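Local coordinates for thymocyte nuclear protein 1 (Leishmania major, PDB 2AR1) that is of unknown function but carries an EVE domain of the PUA clan, and so probably recognises modified bases in nucleic acids, at residues E82-A87 and D116-A121; K133-L138 and Y159-R164; F31-L36 and G76-A81. All blocks are in the same frame, centred on the assembly; numbering follows the deposited sequence.

Interaction 1. Residues E82-A87 and D116-A121; sequences EVVRLA and DVKFVA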
loop_
_atom_site.group_PDB
_atom_site.type_symbol
_atom_site.label_atom_id
_atom_site.label_comp_id
_atom_site.label_asym_id
_atom_site.label_seq_id
_atom_site.Cartn_x
_atom_site.Cartn_y
_atom_site.Cartn_z
ATOM N N GLU A 82 -6.279 6.395 -0.276
ATOM C CA GLU A 82 -5.739 7.771 -0.062
ATOM C C GLU A 82 -5.270 7.906 1.372
ATOM O O GLU A 82 -5.865 7.367 2.250
ATOM C CB GLU A 82 -6.745 8.816 -0.428
ATOM C CG GLU A 82 -6.289 10.180 -0.168
ATOM C CD GLU A 82 -7.270 11.234 -0.708
ATOM O OE1 GLU A 82 -7.882 10.948 -1.753
ATOM O OE2 GLU A 82 -7.388 12.364 -0.114
ATOM N N VAL A 83 -4.091 8.495 1.596
ATOM C CA VAL A 83 -3.634 8.653 2.958
ATOM C C VAL A 83 -4.514 9.702 3.695
ATOM O O VAL A 83 -4.730 10.853 3.218
ATOM C CB VAL A 83 -2.126 9.085 2.969
ATOM C CG1 VAL A 83 -1.645 9.446 4.380
ATOM C CG2 VAL A 83 -1.294 7.959 2.328
ATOM N N VAL A 84 -5.038 9.340 4.874
ATOM C CA VAL A 84 -5.780 10.312 5.686
ATOM C C VAL A 84 -5.231 10.728 7.081
ATOM O O VAL A 84 -5.732 11.646 7.678
ATOM C CB VAL A 84 -7.286 9.955 5.832
ATOM C CG1 VAL A 84 -7.935 9.906 4.439
ATOM C CG2 VAL A 84 -7.452 8.646 6.568
ATOM N N ARG A 85 -4.188 10.062 7.555
ATOM C CA ARG A 85 -3.490 10.526 8.728
ATOM C C ARG A 85 -2.006 10.196 8.594
ATOM O O ARG A 85 -1.637 9.123 8.132
ATOM C CB ARG A 85 -3.984 9.833 9.979
ATOM C CG ARG A 85 -3.548 10.632 11.232
ATOM C CD ARG A 85 -3.639 9.924 12.553
ATOM N NE ARG A 85 -3.396 10.863 13.678
ATOM C CZ ARG A 85 -2.188 11.313 14.066
ATOM N NH1 ARG A 85 -1.023 10.977 13.425
ATOM N NH2 ARG A 85 -2.139 12.123 15.127
ATOM N N LEU A 86 -1.173 11.109 9.102
ATOM C CA LEU A 86 0.242 10.864 9.149
ATOM C C LEU A 86 0.666 9.751 10.105
ATOM O O LEU A 86 -0.024 9.452 11.046
ATOM C CB LEU A 86 0.939 12.135 9.587
ATOM C CG LEU A 86 0.901 13.375 8.702
ATOM C CD1 LEU A 86 1.620 14.465 9.400
ATOM C CD2 LEU A 86 1.546 13.114 7.379
ATOM N N ALA A 87 1.881 9.234 9.892
ATOM C CA ALA A 87 2.373 8.071 10.604
ATOM C C ALA A 87 2.390 8.221 12.138
ATOM O O ALA A 87 2.710 9.296 12.702
ATOM C CB ALA A 87 3.747 7.679 10.069
ATOM N N ASP A 116 -2.951 6.044 8.390
ATOM C CA ASP A 116 -4.365 5.639 8.083
ATOM C C ASP A 116 -4.635 5.908 6.638
ATOM O O ASP A 116 -4.189 6.888 6.094
ATOM C CB ASP A 116 -5.370 6.422 8.906
ATOM C CG ASP A 116 -5.445 5.980 10.372
ATOM O OD1 ASP A 116 -4.747 4.994 10.762
ATOM O OD2 ASP A 116 -6.224 6.628 11.116
ATOM N N VAL A 117 -5.420 5.011 6.004
ATOM C CA VAL A 117 -5.793 5.225 4.602
ATOM C C VAL A 117 -7.288 5.114 4.491
ATOM O O VAL A 117 -7.935 4.534 5.353
ATOM C CB VAL A 117 -5.163 4.269 3.613
ATOM C CG1 VAL A 117 -3.655 4.393 3.577
ATOM C CG2 VAL A 117 -5.534 2.817 3.875
ATOM N N LYS A 118 -7.798 5.719 3.435
ATOM C CA LYS A 118 -9.222 5.680 3.132
ATOM C C LYS A 118 -9.425 4.964 1.804
ATOM O O LYS A 118 -8.575 5.012 0.915
ATOM C CB LYS A 118 -9.892 7.074 3.143
ATOM C CG LYS A 118 -9.743 7.901 1.887
ATOM C CD LYS A 118 -10.780 9.035 1.908
ATOM C CE LYS A 118 -10.262 10.266 1.215
ATOM N NZ LYS A 118 -11.412 11.258 1.000
ATOM N N PHE A 119 -10.506 4.196 1.698
ATOM C CA PHE A 119 -10.907 3.607 0.474
ATOM C C PHE A 119 -11.209 4.671 -0.562
ATOM O O PHE A 119 -11.905 5.643 -0.233
ATOM C CB PHE A 119 -12.273 2.903 0.695
ATOM C CG PHE A 119 -12.832 2.341 -0.562
ATOM C CD1 PHE A 119 -12.309 1.172 -1.122
ATOM C CD2 PHE A 119 -13.895 2.976 -1.185
ATOM C CE1 PHE A 119 -12.834 0.680 -2.306
ATOM C CE2 PHE A 119 -14.402 2.489 -2.380
ATOM C CZ PHE A 119 -13.918 1.359 -2.901
ATOM N N VAL A 120 -10.837 4.430 -1.811
ATOM C CA VAL A 120 -11.174 5.368 -2.912
ATOM C C VAL A 120 -11.911 4.653 -4.051
ATOM O O VAL A 120 -12.927 5.151 -4.524
ATOM C CB VAL A 120 -9.894 6.057 -3.468
ATOM C CG1 VAL A 120 -10.208 6.848 -4.689
ATOM C CG2 VAL A 120 -9.267 6.970 -2.398
ATOM N N ALA A 121 -11.355 3.508 -4.459
ATOM C CA ALA A 121 -11.923 2.723 -5.577
ATOM C C ALA A 121 -11.607 1.226 -5.504
ATOM O O ALA A 121 -10.559 0.834 -5.042
ATOM C CB ALA A 121 -11.492 3.264 -6.859
#
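Glu82 and Lys118 face each other as a hydrogen-bonded antiparallel pair where strand 76-89 runs beside strand 113-128. Lys118 N donates to Glu82 O at 2.8 Å, and the return bond from Glu82 N to Lys118 O, 2.9 Å, is more bent at the hydrogen (141°). Val83 and Val117 follow as a non-hydrogen-bonded pair. Beyond them Val84 and Arg85 both face Asp116, a classic beta bulge. Asp116 O takes Val84 N at 2.9 Å and receives a weak second bond from Arg85 N, while Asp116 N reaches Arg85 O in another weak bond.

Side-chain packing differs between the two faces. Glu82, Arg85, Asp116 and Lys118 share one face. There Glu82 and Lys118 run side by side in the same direction, the Glu82 carboxylate carbon CD lying 3.7 Å from Lys118 CE. Val84 lies across both neighbours of Val117: its CG1 meets CB and CG of Lys118, and its CG2 touches Asp116 CB at 3.8 Å. At the other end Val120 CG2 packs on Glu82 CB. Val83 and Val117 turn to the opposite face, where Val117 continues onto Leu36 of helix 33-39.

Charge plays a looser part. Glu82 OE2 stays 4.3 Å from Lys118 NZ, too long for a salt bridge, and Glu82 also has a long, weak ion pair with Lys64. Asp116 OD1 is hydrogen-bonded to Tyr88 OH, whereas the Arg85 chain runs extended past Asp116, and its NH1 bonds to Leu86 O. The pairing of the strands therefore rests on backbone bonds and aliphatic contact, with the nearby opposite charges probably adding a modest electrostatic attraction.

Interaction 2. Residues K133-L138 and Y159-R164; sequences KSRREL and YAYILR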
loop_
_atom_site.group_PDB
_atom_site.type_symbol
_atom_site.label_atom_id
_atom_site.label_comp_id
_atom_site.label_asym_id
_atom_site.label_seq_id
_atom_site.Cartn_x
_atom_site.Cartn_y
_atom_site.Cartn_z
ATOM N N LYS A 133 3.990 -5.706 -15.819
ATOM C CA LYS A 133 5.351 -6.010 -16.356
ATOM C C LYS A 133 5.470 -5.964 -17.909
ATOM O O LYS A 133 6.520 -6.276 -18.486
ATOM C CB LYS A 133 5.853 -7.394 -15.855
ATOM C CG LYS A 133 6.234 -7.380 -14.384
ATOM C CD LYS A 133 7.100 -8.560 -14.009
ATOM C CE LYS A 133 7.389 -8.672 -12.531
ATOM N NZ LYS A 133 8.181 -9.824 -12.086
ATOM N N SER A 134 4.364 -5.625 -18.565
ATOM C CA SER A 134 4.260 -5.609 -20.016
ATOM C C SER A 134 3.942 -4.177 -20.510
ATOM O O SER A 134 3.307 -3.980 -21.549
ATOM C CB SER A 134 3.132 -6.594 -20.444
ATOM O OG SER A 134 3.424 -7.894 -20.025
ATOM N N ARG A 135 4.424 -3.159 -19.794
ATOM C CA ARG A 135 4.264 -1.782 -20.263
ATOM C C ARG A 135 5.600 -1.090 -20.099
ATOM O O ARG A 135 6.199 -1.102 -19.035
ATOM C CB ARG A 135 3.196 -1.016 -19.507
ATOM C CG ARG A 135 1.800 -1.677 -19.612
ATOM C CD ARG A 135 1.300 -1.534 -21.027
ATOM N NE ARG A 135 -0.080 -2.014 -21.088
ATOM C CZ ARG A 135 -0.428 -3.297 -21.103
ATOM N NH1 ARG A 135 0.452 -4.278 -21.114
ATOM N NH2 ARG A 135 -1.748 -3.594 -21.083
ATOM N N ARG A 136 6.046 -0.432 -21.131
ATOM C CA ARG A 136 7.360 0.276 -21.064
ATOM C C ARG A 136 7.351 1.350 -19.963
ATOM O O ARG A 136 8.387 1.570 -19.277
ATOM C CB ARG A 136 7.593 1.005 -22.374
ATOM C CG ARG A 136 8.902 1.837 -22.434
ATOM C CD ARG A 136 10.018 0.984 -22.015
ATOM N NE ARG A 136 11.300 1.620 -22.269
ATOM C CZ ARG A 136 12.452 0.950 -22.349
ATOM N NH1 ARG A 136 12.485 -0.380 -22.197
ATOM N NH2 ARG A 136 13.566 1.614 -22.573
ATOM N N GLU A 137 6.201 2.005 -19.786
ATOM C CA GLU A 137 6.006 3.133 -18.882
ATOM C C GLU A 137 6.199 2.723 -17.436
ATOM O O GLU A 137 6.447 3.553 -16.593
ATOM C CB GLU A 137 4.635 3.710 -19.128
ATOM C CG GLU A 137 4.594 4.401 -20.472
ATOM C CD GLU A 137 4.145 3.562 -21.645
ATOM O OE1 GLU A 137 4.170 2.317 -21.546
ATOM O OE2 GLU A 137 3.864 4.193 -22.696
ATOM N N LEU A 138 6.135 1.404 -17.187
ATOM C CA LEU A 138 6.198 0.920 -15.820
ATOM C C LEU A 138 7.520 0.206 -15.540
ATOM O O LEU A 138 7.678 -0.310 -14.438
ATOM C CB LEU A 138 5.012 0.006 -15.546
ATOM C CG LEU A 138 3.630 0.610 -15.780
ATOM C CD1 LEU A 138 2.592 -0.492 -15.440
ATOM C CD2 LEU A 138 3.520 1.855 -15.045
ATOM N N TYR A 159 1.754 5.996 -11.766
ATOM C CA TYR A 159 0.380 6.157 -11.230
ATOM C C TYR A 159 -0.545 6.401 -12.392
ATOM O O TYR A 159 -1.525 5.676 -12.558
ATOM C CB TYR A 159 0.316 7.239 -10.214
ATOM C CG TYR A 159 -1.016 7.330 -9.587
ATOM C CD1 TYR A 159 -1.399 6.403 -8.599
ATOM C CD2 TYR A 159 -1.852 8.341 -9.919
ATOM C CE1 TYR A 159 -2.619 6.527 -7.932
ATOM C CE2 TYR A 159 -3.107 8.491 -9.275
ATOM C CZ TYR A 159 -3.470 7.595 -8.274
ATOM O OH TYR A 159 -4.741 7.866 -7.744
ATOM N N ALA A 160 -0.247 7.394 -13.214
ATOM C CA ALA A 160 -1.111 7.820 -14.356
ATOM C C ALA A 160 -1.344 6.606 -15.290
ATOM O O ALA A 160 -2.469 6.351 -15.722
ATOM C CB ALA A 160 -0.381 8.852 -15.124
ATOM N N TYR A 161 -0.256 5.919 -15.639
ATOM C CA TYR A 161 -0.321 4.803 -16.612
ATOM C C TYR A 161 -1.199 3.649 -16.100
ATOM O O TYR A 161 -2.084 3.067 -16.821
ATOM C CB TYR A 161 1.097 4.425 -17.002
ATOM C CG TYR A 161 1.009 3.709 -18.340
ATOM C CD1 TYR A 161 0.699 2.330 -18.437
ATOM C CD2 TYR A 161 1.104 4.445 -19.546
ATOM C CE1 TYR A 161 0.609 1.716 -19.639
ATOM C CE2 TYR A 161 1.019 3.844 -20.777
ATOM C CZ TYR A 161 0.736 2.463 -20.863
ATOM O OH TYR A 161 0.539 1.730 -22.057
ATOM N N ILE A 162 -1.059 3.377 -14.805
ATOM C CA ILE A 162 -1.809 2.305 -14.129
ATOM C C ILE A 162 -3.300 2.603 -14.098
ATOM O O ILE A 162 -4.067 1.715 -14.420
ATOM C CB ILE A 162 -1.186 1.935 -12.762
ATOM C CG1 ILE A 162 0.174 1.345 -13.009
ATOM C CG2 ILE A 162 -2.091 1.124 -11.877
ATOM C CD1 ILE A 162 1.088 1.068 -11.741
ATOM N N LEU A 163 -3.685 3.816 -13.807
ATOM C CA LEU A 163 -5.078 4.234 -13.801
ATOM C C LEU A 163 -5.605 4.142 -15.225
ATOM O O LEU A 163 -6.727 3.678 -15.440
ATOM C CB LEU A 163 -5.259 5.602 -13.157
ATOM C CG LEU A 163 -5.431 5.482 -11.617
ATOM C CD1 LEU A 163 -4.295 5.017 -10.841
ATOM C CD2 LEU A 163 -5.813 6.832 -11.122
ATOM N N ARG A 164 -4.818 4.504 -16.225
ATOM C CA ARG A 164 -5.181 4.366 -17.643
ATOM C C ARG A 164 -5.455 2.915 -17.986
ATOM O O ARG A 164 -6.360 2.571 -18.707
ATOM C CB ARG A 164 -4.090 4.971 -18.529
ATOM C CG ARG A 164 -4.006 4.384 -19.885
ATOM C CD ARG A 164 -2.692 4.628 -20.650
ATOM N NE ARG A 164 -2.782 3.974 -21.956
ATOM C CZ ARG A 164 -2.078 4.269 -23.046
ATOM N NH1 ARG A 164 -1.216 5.246 -23.028
ATOM N NH2 ARG A 164 -2.323 3.611 -24.190
HETATM O O HOH W 1 -1.886 0.166 -21.849
#
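Glu137 lies over one face of the Tyr161 ring, combining a CH-pi contact with a stacked carboxylate. Its CB sits 3.9 Å from the ring centroid, 21° off the normal, and its CD comes within 3.3 Å of Tyr161 CE2. The carboxylate and ring planes are only 20° apart. A bend at chi2 (92°) folds the Glu137 chain back along the ring, bringing OE1 above the CZ end. On the opposite face lies CD of Arg164, one helical turn further on, so the phenol is sandwiched between two side chains.

Polar contact is made through solvent. Arg135 crosses Tyr161 at about a right angle, its guanidinium plane nearly perpendicular to the ring, and its CD reaches Tyr161 OH at 3.5 Å. One water joins the two groups, accepting from Arg135 NE at 2.9 Å and hydrogen-bonded to Tyr161 OH at the same distance. The guanidinium is further fixed by NH1, which bonds to Ser134 O and forms a salt bridge with Glu131.

Beneath this polar layer the packing is aliphatic. Leu138 directs CD1 and CD2 at Ile162 CG1, each 3.9 Å away, and CD2 also rests against Tyr161 CB. Leu132 touches both Leu138 and Ile162, and Trp123 and Leu127 carry Ile162 on into the sheet.

The arrangement is a loop packed on an amphipathic helix: the 3-10 turn 136-138 and the residues before it are laid against helix 156-169, which packs on strands 64-69 and 113-128 of the EVE-domain sheet, with leucine and isoleucine inward and tyrosine, arginine and glutamate at the outer margin.

Interaction 3. Residues F31-L36 and G76-A81; sequences FSIDDL and GVAGLA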
loop_
_atom_site.group_PDB
_atom_site.type_symbol
_atom_site.label_atom_id
_atom_site.label_comp_id
_atom_site.label_asym_id
_atom_site.label_seq_id
_atom_site.Cartn_x
_atom_site.Cartn_y
_atom_site.Cartn_z
ATOM N N PHE A 31 -6.314 -9.102 4.283
ATOM C CA PHE A 31 -6.945 -7.800 4.170
ATOM C C PHE A 31 -6.929 -7.374 2.720
ATOM O O PHE A 31 -5.870 -7.113 2.136
ATOM C CB PHE A 31 -6.198 -6.818 5.071
ATOM C CG PHE A 31 -6.820 -5.441 5.165
ATOM C CD1 PHE A 31 -7.797 -5.177 6.109
ATOM C CD2 PHE A 31 -6.438 -4.434 4.322
ATOM C CE1 PHE A 31 -8.386 -3.939 6.204
ATOM C CE2 PHE A 31 -6.989 -3.156 4.449
ATOM C CZ PHE A 31 -7.986 -2.922 5.377
ATOM N N SER A 32 -8.119 -7.363 2.117
ATOM C CA SER A 32 -8.256 -7.036 0.718
ATOM C C SER A 32 -8.794 -5.644 0.501
ATOM O O SER A 32 -9.233 -4.959 1.422
ATOM C CB SER A 32 -9.180 -8.048 0.068
ATOM O OG SER A 32 -10.520 -7.796 0.477
ATOM N N ILE A 33 -8.845 -5.246 -0.762
ATOM C CA ILE A 33 -9.479 -3.966 -1.090
ATOM C C ILE A 33 -10.958 -3.907 -0.577
ATOM O O ILE A 33 -11.420 -2.873 -0.197
ATOM C CB ILE A 33 -9.422 -3.705 -2.608
ATOM C CG1 ILE A 33 -9.943 -2.293 -2.950
ATOM C CG2 ILE A 33 -10.287 -4.747 -3.391
ATOM C CD1 ILE A 33 -9.171 -1.092 -2.321
ATOM N N ASP A 34 -11.634 -5.046 -0.505
ATOM C CA ASP A 34 -13.042 -5.087 -0.046
ATOM C C ASP A 34 -13.173 -4.889 1.467
ATOM O O ASP A 34 -14.178 -4.388 1.943
ATOM C CB ASP A 34 -13.603 -6.424 -0.478
ATOM C CG ASP A 34 -13.655 -6.554 -1.980
ATOM O OD1 ASP A 34 -13.956 -5.515 -2.642
ATOM O OD2 ASP A 34 -13.444 -7.682 -2.523
ATOM N N ASP A 35 -12.155 -5.341 2.210
ATOM C CA ASP A 35 -12.035 -5.043 3.651
ATOM C C ASP A 35 -11.880 -3.538 3.865
ATOM O O ASP A 35 -12.496 -2.997 4.770
ATOM C CB ASP A 35 -10.835 -5.801 4.283
ATOM C CG ASP A 35 -11.081 -7.273 4.303
ATOM O OD1 ASP A 35 -12.197 -7.688 4.745
ATOM O OD2 ASP A 35 -10.245 -8.001 3.762
ATOM N N LEU A 36 -10.992 -2.888 3.089
ATOM C CA LEU A 36 -10.869 -1.404 3.223
ATOM C C LEU A 36 -12.168 -0.684 2.902
ATOM O O LEU A 36 -12.612 0.224 3.621
ATOM C CB LEU A 36 -9.725 -0.885 2.338
ATOM C CG LEU A 36 -9.455 0.609 2.373
ATOM C CD1 LEU A 36 -9.255 1.044 3.837
ATOM C CD2 LEU A 36 -8.213 0.946 1.512
ATOM N N GLY A 76 -1.902 -8.256 -8.242
ATOM C CA GLY A 76 -1.885 -7.069 -9.035
ATOM C C GLY A 76 -2.572 -5.948 -8.262
ATOM O O GLY A 76 -2.864 -6.083 -7.052
ATOM N N VAL A 77 -2.807 -4.836 -8.946
ATOM C CA VAL A 77 -3.523 -3.668 -8.364
ATOM C C VAL A 77 -5.058 -3.881 -8.344
ATOM O O VAL A 77 -5.689 -4.089 -9.434
ATOM C CB VAL A 77 -3.173 -2.354 -9.050
ATOM C CG1 VAL A 77 -3.825 -1.165 -8.417
ATOM C CG2 VAL A 77 -1.604 -2.134 -8.951
ATOM N N ALA A 78 -5.565 -3.881 -7.137
ATOM C CA ALA A 78 -7.028 -4.132 -6.867
ATOM C C ALA A 78 -7.937 -2.901 -6.739
ATOM O O ALA A 78 -9.166 -2.976 -6.845
ATOM C CB ALA A 78 -7.099 -4.862 -5.587
ATOM N N GLY A 79 -7.320 -1.780 -6.552
ATOM C CA GLY A 79 -8.061 -0.512 -6.266
ATOM C C GLY A 79 -7.168 0.577 -5.809
ATOM O O GLY A 79 -5.961 0.527 -5.944
ATOM N N LEU A 80 -7.781 1.546 -5.218
ATOM C CA LEU A 80 -7.164 2.791 -4.873
ATOM C C LEU A 80 -7.554 3.189 -3.452
ATOM O O LEU A 80 -8.684 2.964 -2.992
ATOM C CB LEU A 80 -7.635 3.909 -5.841
ATOM C CG LEU A 80 -7.317 3.740 -7.333
ATOM C CD1 LEU A 80 -7.709 4.964 -8.051
ATOM C CD2 LEU A 80 -5.784 3.556 -7.493
ATOM N N ALA A 81 -6.569 3.781 -2.765
ATOM C CA ALA A 81 -6.791 4.385 -1.479
ATOM C C ALA A 81 -6.138 5.786 -1.423
ATOM O O ALA A 81 -5.509 6.261 -2.388
ATOM C CB ALA A 81 -6.252 3.515 -0.365
#
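Asp35 OD2 is gripped by two groups of Ser32 as helix 33-39 begins its approach to strand 76-89. Ser32 N donates to it at 2.8 Å in a nearly straight bond (173°), directed at the anti lone pair of OD2, and Ser32 OG adds a weak bond. Ser32 OG also accepts a weak bond from Asp34 N. Ser32 is thus the N-cap and forms a capping box with Asp35, fixing the first turn, while Ile33 N is held by His69 of the adjoining strand 64-69.

This capped turn sets Ile33 and Leu36 against the mixed sheet of the EVE domain, with the helix packed on one face. Ile33 CG2 packs on Ala78 CB at 3.9 Å. With CG1 anti to the backbone N (chi1 -174°), Ile33 sends CD1 on over the glycine, 4.1 Å from Gly79 CA and equally far from Leu80 O. One turn along, Leu36 CD2 meets Ala81 CB at 3.7 Å, and Leu36 also touches Ser42 of strand 41-43.

Interaction 3 is wholly buried, whereas interactions 1 and 2 are partly buried and reach the surface. Strand 76-89 serves two of them: its first half receives helix 33-39 in interaction 3, and its continuation pairs with strand 113-128 in interaction 1. The two meet directly, with backbone bonds probably joining Leu80 to Val120 and Ala121. Interaction 2 packs a different helix; Leu163 and Tyr159 touch Leu80, but interaction 1 stays about 6 Å away at the nearest atoms. Chemistry follows place: backbone bonding with flanking charges within the sheet, small apolar residues under the inner side of helix 33-39, and a water bridge with a carboxylate stacked on a tyrosine at the periphery.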